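PDB 5HMQ: 4-hydroxyphenylpyruvate dioxygenase from Pseudomonas putida, which catalyses the dehydration of 3-dehydroshikimate to protocatechuate, using a divalent metal cation and with a preference for cobalt. Local coordinates for residues Glu18-Ile23 against Leu55-Thr60; Gly321-Gly326 against Asn432-Thr437; Gly583-His588 against Gln604-Tyr609. All coordinates share one frame; numbering follows the deposited sequence.

Contact 1: residues Glu18-Ile23 against Leu55-Thr60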
loop_
_atom_site.group_PDB
_atom_site.type_symbol
_atom_site.label_atom_id
_atom_site.label_comp_id
_atom_site.label_asym_id
_atom_site.label_seq_id
_atom_site.Cartn_x
_atom_site.Cartn_y
_atom_site.Cartn_z
ATOM N N GLU C 18 8.536 3.306 16.827
ATOM C CA GLU C 18 8.672 2.450 15.653
ATOM C C GLU C 18 9.531 3.115 14.586
ATOM O O GLU C 18 10.365 2.457 13.950
ATOM C CB GLU C 18 7.289 2.107 15.098
ATOM C CG GLU C 18 6.557 1.026 15.878
ATOM C CD GLU C 18 5.065 1.005 15.595
ATOM O OE1 GLU C 18 4.601 1.818 14.767
ATOM O OE2 GLU C 18 4.354 0.173 16.202
ATOM N N LYS C 19 9.343 4.420 14.374
ATOM C CA LYS C 19 10.155 5.137 13.396
ATOM C C LYS C 19 11.623 5.143 13.802
ATOM O O LYS C 19 12.505 4.837 12.991
ATOM C CB LYS C 19 9.641 6.566 13.223
ATOM C CG LYS C 19 8.264 6.672 12.590
ATOM C CD LYS C 19 7.852 8.128 12.395
ATOM C CE LYS C 19 6.453 8.233 11.804
ATOM N NZ LYS C 19 6.081 9.636 11.456
ATOM N N LEU C 20 11.902 5.468 15.069
ATOM C CA LEU C 20 13.289 5.571 15.512
ATOM C C LEU C 20 13.999 4.227 15.429
ATOM O O LEU C 20 15.177 4.168 15.058
ATOM C CB LEU C 20 13.355 6.114 16.940
ATOM C CG LEU C 20 12.809 7.523 17.171
ATOM C CD1 LEU C 20 12.815 7.848 18.653
ATOM C CD2 LEU C 20 13.622 8.542 16.388
ATOM N N GLU C 21 13.304 3.134 15.768
ATOM C CA GLU C 21 13.928 1.820 15.637
ATOM C C GLU C 21 14.178 1.466 14.180
ATOM O O GLU C 21 15.242 0.936 13.845
ATOM C CB GLU C 21 13.088 0.740 16.321
ATOM C CG GLU C 21 13.110 0.849 17.835
ATOM C CD GLU C 21 12.102 -0.090 18.495
ATOM O OE1 GLU C 21 11.514 -0.923 17.778
ATOM O OE2 GLU C 21 11.954 -0.031 19.722
ATOM N N ALA C 22 13.221 1.753 13.299
ATOM C CA ALA C 22 13.428 1.489 11.877
ATOM C C ALA C 22 14.571 2.331 11.315
ATOM O O ALA C 22 15.379 1.845 10.513
ATOM C CB ALA C 22 12.135 1.748 11.100
ATOM N N ILE C 23 14.649 3.600 11.722
ATOM C CA ILE C 23 15.714 4.478 11.243
ATOM C C ILE C 23 17.078 3.931 11.650
ATOM O O ILE C 23 18.012 3.874 10.841
ATOM C CB ILE C 23 15.498 5.910 11.768
ATOM C CG1 ILE C 23 14.280 6.547 11.098
ATOM C CG2 ILE C 23 16.733 6.759 11.538
ATOM C CD1 ILE C 23 13.816 7.827 11.757
ATOM N N LEU C 55 19.531 3.647 20.812
ATOM C CA LEU C 55 19.590 3.077 19.472
ATOM C C LEU C 55 20.846 3.477 18.712
ATOM O O LEU C 55 21.106 2.918 17.641
ATOM C CB LEU C 55 18.354 3.481 18.667
ATOM C CG LEU C 55 17.024 2.925 19.177
ATOM C CD1 LEU C 55 15.852 3.677 18.562
ATOM C CD2 LEU C 55 16.926 1.437 18.886
ATOM N N GLY C 56 21.634 4.410 19.241
ATOM C CA GLY C 56 22.857 4.825 18.584
ATOM C C GLY C 56 22.686 5.801 17.446
ATOM O O GLY C 56 23.551 5.866 16.567
ATOM N N ILE C 57 21.597 6.565 17.427
ATOM C CA ILE C 57 21.384 7.587 16.413
ATOM C C ILE C 57 21.281 8.938 17.105
ATOM O O ILE C 57 20.782 9.049 18.229
ATOM C CB ILE C 57 20.132 7.314 15.549
ATOM C CG1 ILE C 57 18.874 7.254 16.420
ATOM C CG2 ILE C 57 20.304 6.032 14.747
ATOM C CD1 ILE C 57 17.589 7.116 15.628
ATOM N N ALA C 58 21.769 9.969 16.424
ATOM C CA ALA C 58 21.719 11.329 16.935
ATOM C C ALA C 58 20.478 12.046 16.417
ATOM O O ALA C 58 19.931 11.703 15.367
ATOM C CB ALA C 58 22.974 12.106 16.534
ATOM N N ILE C 59 20.017 13.032 17.181
ATOM C CA ILE C 59 18.955 13.925 16.731
ATOM C C ILE C 59 19.642 15.121 16.081
ATOM O O ILE C 59 20.150 16.010 16.764
ATOM C CB ILE C 59 18.032 14.342 17.876
ATOM C CG1 ILE C 59 17.350 13.111 18.474
ATOM C CG2 ILE C 59 16.989 15.335 17.381
ATOM C CD1 ILE C 59 16.411 13.429 19.622
ATOM N N THR C 60 19.666 15.135 14.749
ATOM C CA THR C 60 20.439 16.116 14.002
ATOM C C THR C 60 19.675 17.401 13.703
ATOM O O THR C 60 20.296 18.383 13.279
ATOM C CB THR C 60 20.926 15.506 12.682
ATOM O OG1 THR C 60 19.796 15.143 11.879
ATOM C CG2 THR C 60 21.764 14.264 12.943
#

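Contact 2: residues Gly321-Gly326 against Asn432-Thr437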
loop_
_atom_site.group_PDB
_atom_site.type_symbol
_atom_site.label_atom_id
_atom_site.label_comp_id
_atom_site.label_asym_id
_atom_site.label_seq_id
_atom_site.Cartn_x
_atom_site.Cartn_y
_atom_site.Cartn_z
ATOM N N GLY C 321 6.930 -21.582 -31.331
ATOM C CA GLY C 321 8.145 -21.938 -32.029
ATOM C C GLY C 321 9.259 -22.506 -31.182
ATOM O O GLY C 321 10.350 -22.741 -31.711
ATOM N N PHE C 322 9.029 -22.729 -29.891
ATOM C CA PHE C 322 10.077 -23.238 -29.020
ATOM C C PHE C 322 10.198 -24.750 -29.164
ATOM O O PHE C 322 9.201 -25.453 -29.357
ATOM C CB PHE C 322 9.800 -22.867 -27.563
ATOM C CG PHE C 322 10.015 -21.412 -27.256
ATOM C CD1 PHE C 322 9.011 -20.487 -27.487
ATOM C CD2 PHE C 322 11.223 -20.968 -26.742
ATOM C CE1 PHE C 322 9.208 -19.148 -27.211
ATOM C CE2 PHE C 322 11.424 -19.630 -26.465
ATOM C CZ PHE C 322 10.416 -18.718 -26.699
ATOM N N ALA C 323 11.429 -25.244 -29.080
ATOM C CA ALA C 323 11.709 -26.671 -29.116
ATOM C C ALA C 323 11.906 -27.201 -27.704
ATOM O O ALA C 323 12.441 -26.505 -26.837
ATOM C CB ALA C 323 12.952 -26.966 -29.956
ATOM N N GLU C 324 11.457 -28.430 -27.472
ATOM C CA GLU C 324 11.720 -29.115 -26.210
ATOM C C GLU C 324 13.193 -29.493 -26.167
ATOM O O GLU C 324 13.599 -30.520 -26.715
ATOM C CB GLU C 324 10.835 -30.347 -26.072
ATOM C CG GLU C 324 9.348 -30.059 -26.108
ATOM C CD GLU C 324 8.514 -31.274 -25.755
ATOM O OE1 GLU C 324 8.340 -31.544 -24.548
ATOM O OE2 GLU C 324 8.033 -31.959 -26.683
ATOM N N ALA C 325 14.001 -28.677 -25.496
ATOM C CA ALA C 325 15.439 -28.907 -25.512
ATOM C C ALA C 325 15.865 -30.028 -24.577
ATOM O O ALA C 325 17.020 -30.459 -24.646
ATOM C CB ALA C 325 16.184 -27.620 -25.145
ATOM N N GLY C 326 14.961 -30.542 -23.748
ATOM C CA GLY C 326 15.309 -31.627 -22.851
ATOM C C GLY C 326 14.751 -31.477 -21.451
ATOM O O GLY C 326 14.270 -30.406 -21.069
ATOM N N ASN C 432 19.647 -33.464 -28.600
ATOM C CA ASN C 432 20.414 -32.793 -29.645
ATOM C C ASN C 432 19.759 -32.955 -31.013
ATOM O O ASN C 432 20.398 -32.721 -32.046
ATOM C CB ASN C 432 21.854 -33.317 -29.680
ATOM C CG ASN C 432 22.693 -32.814 -28.510
ATOM O OD1 ASN C 432 22.356 -31.814 -27.873
ATOM N ND2 ASN C 432 23.794 -33.503 -28.232
ATOM N N ASN C 433 18.488 -33.360 -31.027
ATOM C CA ASN C 433 17.650 -33.313 -32.222
ATOM C C ASN C 433 16.494 -32.325 -32.103
ATOM O O ASN C 433 15.566 -32.386 -32.915
ATOM C CB ASN C 433 17.089 -34.698 -32.570
ATOM C CG ASN C 433 18.171 -35.706 -32.909
ATOM O OD1 ASN C 433 19.362 -35.457 -32.724
ATOM N ND2 ASN C 433 17.753 -36.853 -33.434
ATOM N N ALA C 434 16.509 -31.435 -31.111
ATOM C CA ALA C 434 15.421 -30.478 -30.915
ATOM C C ALA C 434 15.203 -29.632 -32.177
ATOM O O ALA C 434 14.338 -29.933 -33.024
ATOM C CB ALA C 434 15.740 -29.550 -29.741
ATOM N N THR C 435 16.042 -28.578 -32.307
ATOM C CA THR C 435 15.901 -27.410 -33.190
ATOM C C THR C 435 14.557 -26.732 -33.020
ATOM O O THR C 435 13.538 -27.416 -33.043
ATOM C CB THR C 435 15.999 -27.722 -34.665
ATOM O OG1 THR C 435 15.342 -28.908 -34.937
ATOM C CG2 THR C 435 17.452 -28.082 -34.923
ATOM N N ALA C 436 14.508 -25.402 -32.925
ATOM C CA ALA C 436 13.233 -24.699 -32.872
ATOM C C ALA C 436 12.567 -24.711 -34.249
ATOM O O ALA C 436 13.195 -25.000 -35.270
ATOM C CB ALA C 436 13.425 -23.261 -32.401
ATOM N N THR C 437 11.262 -24.415 -34.268
ATOM C CA THR C 437 10.492 -24.330 -35.505
ATOM C C THR C 437 10.151 -22.902 -35.912
ATOM O O THR C 437 9.571 -22.706 -36.985
ATOM C CB THR C 437 9.188 -25.127 -35.374
ATOM O OG1 THR C 437 8.388 -24.564 -34.325
ATOM C CG2 THR C 437 9.487 -26.573 -35.037
HETATM O O HOH W 1 8.284 -26.096 -31.917
#

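Contact 3: residues Gly583-His588 against Gln604-Tyr609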
loop_
_atom_site.group_PDB
_atom_site.type_symbol
_atom_site.label_atom_id
_atom_site.label_comp_id
_atom_site.label_asym_id
_atom_site.label_seq_id
_atom_site.Cartn_x
_atom_site.Cartn_y
_atom_site.Cartn_z
ATOM N N GLY C 583 11.942 7.737 -39.281
ATOM C CA GLY C 583 11.698 6.678 -40.237
ATOM C C GLY C 583 11.749 5.267 -39.693
ATOM O O GLY C 583 11.409 4.330 -40.427
ATOM N N GLY C 584 12.156 5.074 -38.442
ATOM C CA GLY C 584 12.084 3.754 -37.847
ATOM C C GLY C 584 10.650 3.287 -37.687
ATOM O O GLY C 584 9.737 4.071 -37.430
ATOM N N GLU C 585 10.451 1.981 -37.842
ATOM C CA GLU C 585 9.118 1.400 -37.821
ATOM C C GLU C 585 9.079 0.198 -36.892
ATOM O O GLU C 585 10.079 -0.502 -36.709
ATOM C CB GLU C 585 8.660 0.977 -39.219
ATOM C CG GLU C 585 8.421 2.132 -40.169
ATOM C CD GLU C 585 7.996 1.661 -41.540
ATOM O OE1 GLU C 585 8.779 0.937 -42.189
ATOM O OE2 GLU C 585 6.872 2.006 -41.962
ATOM N N LEU C 586 7.904 -0.039 -36.316
ATOM C CA LEU C 586 7.666 -1.180 -35.445
ATOM C C LEU C 586 6.497 -1.992 -35.978
ATOM O O LEU C 586 5.445 -1.435 -36.308
ATOM C CB LEU C 586 7.377 -0.732 -34.010
ATOM C CG LEU C 586 7.091 -1.855 -33.008
ATOM C CD1 LEU C 586 8.338 -2.700 -32.781
ATOM C CD2 LEU C 586 6.564 -1.304 -31.693
ATOM N N PHE C 587 6.688 -3.305 -36.057
ATOM C CA PHE C 587 5.633 -4.255 -36.384
ATOM C C PHE C 587 5.558 -5.255 -35.243
ATOM O O PHE C 587 6.538 -5.954 -34.965
ATOM C CB PHE C 587 5.911 -4.970 -37.707
ATOM C CG PHE C 587 6.230 -4.045 -38.848
ATOM C CD1 PHE C 587 5.217 -3.403 -39.539
ATOM C CD2 PHE C 587 7.542 -3.815 -39.223
ATOM C CE1 PHE C 587 5.507 -2.553 -40.593
ATOM C CE2 PHE C 587 7.838 -2.964 -40.274
ATOM C CZ PHE C 587 6.820 -2.333 -40.958
ATOM N N HIS C 588 4.408 -5.320 -34.579
ATOM C CA HIS C 588 4.287 -6.179 -33.415
ATOM C C HIS C 588 2.865 -6.710 -33.304
ATOM O O HIS C 588 1.911 -6.086 -33.776
ATOM C CB HIS C 588 4.699 -5.443 -32.130
ATOM C CG HIS C 588 3.901 -4.207 -31.841
ATOM N ND1 HIS C 588 3.517 -3.855 -30.565
ATOM C CD2 HIS C 588 3.428 -3.235 -32.657
ATOM C CE1 HIS C 588 2.836 -2.724 -30.607
ATOM N NE2 HIS C 588 2.767 -2.327 -31.865
ATOM N N GLN C 604 9.045 -6.750 -34.590
ATOM C CA GLN C 604 10.104 -6.541 -35.570
ATOM C C GLN C 604 10.483 -5.069 -35.544
ATOM O O GLN C 604 9.634 -4.205 -35.788
ATOM C CB GLN C 604 9.662 -6.956 -36.975
ATOM C CG GLN C 604 10.750 -6.807 -38.028
ATOM C CD GLN C 604 10.215 -6.929 -39.442
ATOM O OE1 GLN C 604 9.206 -7.594 -39.680
ATOM N NE2 GLN C 604 10.886 -6.284 -40.387
ATOM N N ARG C 605 11.745 -4.782 -35.243
ATOM C CA ARG C 605 12.245 -3.415 -35.227
ATOM C C ARG C 605 12.920 -3.112 -36.556
ATOM O O ARG C 605 13.763 -3.888 -37.019
ATOM C CB ARG C 605 13.222 -3.213 -34.069
ATOM C CG ARG C 605 12.641 -3.631 -32.734
ATOM C CD ARG C 605 13.550 -3.264 -31.582
ATOM N NE ARG C 605 13.077 -2.050 -30.930
ATOM C CZ ARG C 605 12.440 -2.032 -29.765
ATOM N NH1 ARG C 605 12.209 -3.163 -29.119
ATOM N NH2 ARG C 605 12.036 -0.885 -29.245
ATOM N N LYS C 606 12.555 -1.985 -37.165
ATOM C CA LYS C 606 13.093 -1.622 -38.467
ATOM C C LYS C 606 13.667 -0.213 -38.452
ATOM O O LYS C 606 13.073 0.707 -37.882
ATOM C CB LYS C 606 12.013 -1.751 -39.551
ATOM C CG LYS C 606 12.430 -1.255 -40.923
ATOM C CD LYS C 606 11.353 -1.536 -41.960
ATOM C CE LYS C 606 11.790 -1.070 -43.337
ATOM N NZ LYS C 606 10.765 -1.392 -44.366
ATOM N N ALA C 607 14.826 -0.068 -39.095
ATOM C CA ALA C 607 15.562 1.193 -39.210
ATOM C C ALA C 607 15.646 1.944 -37.884
ATOM O O ALA C 607 15.347 3.136 -37.791
ATOM C CB ALA C 607 14.951 2.076 -40.296
ATOM N N GLY C 608 16.068 1.230 -36.843
ATOM C CA GLY C 608 16.398 1.875 -35.588
ATOM C C GLY C 608 15.242 2.285 -34.702
ATOM O O GLY C 608 15.444 3.099 -33.794
ATOM N N TYR C 609 14.036 1.771 -34.939
ATOM C CA TYR C 609 12.934 2.042 -34.022
ATOM C C TYR C 609 13.301 1.564 -32.620
ATOM O O TYR C 609 13.771 0.436 -32.438
ATOM C CB TYR C 609 11.653 1.358 -34.501
ATOM C CG TYR C 609 10.445 1.678 -33.646
ATOM C CD1 TYR C 609 10.152 0.922 -32.517
ATOM C CD2 TYR C 609 9.604 2.739 -33.961
ATOM C CE1 TYR C 609 9.059 1.210 -31.726
ATOM C CE2 TYR C 609 8.502 3.034 -33.173
ATOM C CZ TYR C 609 8.235 2.263 -32.058
ATOM O OH TYR C 609 7.144 2.543 -31.268
#

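Contact 1: residues Glu18-Ile23 against Leu55-Thr60
Segment 18-23 of helix 16-25 lies against the end of helix 45-55 and the turn that leads into strand 58-66 without pairing its backbone to them, the nearest CA atoms being those of Glu-21 and Leu-55, 7.0 Å apart, with Ile-23 and Ile-57 next. This is the outer layer of a TIM barrel: the first helix packs on the turn that carries the chain from helix 45-55 into strand 58-66. Gly-56, with positive phi, is the C-prime residue of a Schellman motif, which ends helix 45-55 and lets the chain turn so that Leu-55 and Ile-57 both point at helix 16-25. Leu-55 reaches in with its two methyls. Leu-55 CD1 settles on the helix backbone, 3.6 Å from Leu-20 O, and also touches Leu-20 CB at 3.8 Å. Leu-55 CD2 meets the aliphatic CG of Glu-21 at 4.0 Å, where the two side chains pass at a slant. Deeper in, Ile-57 CG1 stands between its own backbone N and carbonyl carbon (chi1 59°), and from there it carries CD1 forward to the helix. Ile-57 CD1 lies 4.2 Å from Ile-23 CG2, the two isoleucines crossing at about a right angle, and 4.3 Å from Leu-20 CD2. Val-31 of the neighbouring barrel strand touches Leu-20, Ile-23 and Ile-57, while Cys-52 of helix 45-55 lies against Leu-20 and Ile-57. Methyls and methylenes meet each other and the helix backbone, and no polar side-chain group takes part, so the join depends on shape and burial.

Contact 2: residues Gly321-Gly326 against Asn432-Thr437
The flat groups that meet here are peptides, and the Gly-321 carbonyl meets two groups: Thr-437 N lies above its plane, 35° out of it, while Ala-436 CB touches Gly-321 O at 3.2 Å. A second peptide, that of Thr-435, turns its oxygen to the methyl of Ala-323, with Thr-435 O and Ala-323 CB also 3.2 Å apart. The setting is the first vicinal oxygen chelate (VOC) domain, where Gly-321 closes helix 307-319 in a Schellman motif and the chain enters strand 323-328. The loop 432-437, on its way from strand 428-430 to strand 440-450, comes back along this strand, and its part 434-437 runs 173° from the direction of 321-325. The bond from Thr-437 N to Gly-321 O is 3.2 Å long and bent, with 147° at the hydrogen, so it is a modest tie. Small alanine methyls make much of the remaining contact: Ala-323 CB points at the loop and meets Ala-434 CB at 3.8 Å, and the Ala-434 methyl also rests against Glu-324 O. Farther along, Ala-325 and Gly-326 both face Leu-335, a classic beta bulge in strand 323-328 against strand 333-338. A water joins the segments near the helix end, donating to Phe-322 O at 2.8 Å and lying 2.9 Å from Thr-437 OG1.

Contact 3: residues Gly583-His588 against Gln604-Tyr609
Lys-606 O is gripped by two backbone amides, Glu-585 N across the strands at 2.9 Å and Tyr-609 N within the turn at 3.3 Å, which reach it from opposite faces of its carbonyl plane. The strands form an antiparallel beta hairpin in the second VOC domain, and a type I' turn from Lys-606 to Tyr-609 folds the outgoing chain back over it. Lys-606 N returns a bond to Glu-585 O, and Phe-587 with Gln-604 makes the next hydrogen-bonded pair, its shorter bond running 2.7 Å from Gln-604 N to Phe-587 O. On the face of Glu-585, Phe-587, Gln-604 and Lys-606, the Phe-587 ring and the Gln-604 amide lie alongside each other with planes 47° apart. Gln-604 OE1 is held by Ile-531 N. Lys-606 CD comes to the edge of the Phe-587 ring; its NZ makes a long salt bridge with Glu-585 OE1, whose companion OE2 bonds to Tyr-577 OH. On the other face Tyr-609, with CG anti to its N (chi1 -176°), turns a ring face to Leu-586, whose CB sits 3.5 Å from the Tyr-609 ring centroid in a CH-pi contact. Leu-586 CD2 in turn lies over the centre of the His-588 ring, whose ND1 bonds to the magnesium ligand Glu-601, making His-588 a second-shell residue. Arg-605 forms a salt bridge with Asp-444, next to the metal ligand His-445, while Arg-605 NE gives Tyr-609 O an almost straight bond of 3.0 Å, 172° at the hydrogen.

How the contacts relate
Contact 1 belongs to the N-terminal barrel that carries dehydratase activity, whereas contacts 2 and 3 lie on the far side of the chain's centre in the C-terminal half, about 53 to 57 Å away centre to centre. The chain visits the three in series, and no two touch. Contact 1 is buried and apolar, joining a helix to the end of another and to the turn after it. The other two are partly buried and rely more on backbone polarity: 321-326 with 432-437 has a single direct bond and a bridging water, away from the annotated metal sites, while 583-588 with 604-609 is antiparallel sheet with a turn at its end, adjoining the magnesium site of its domain.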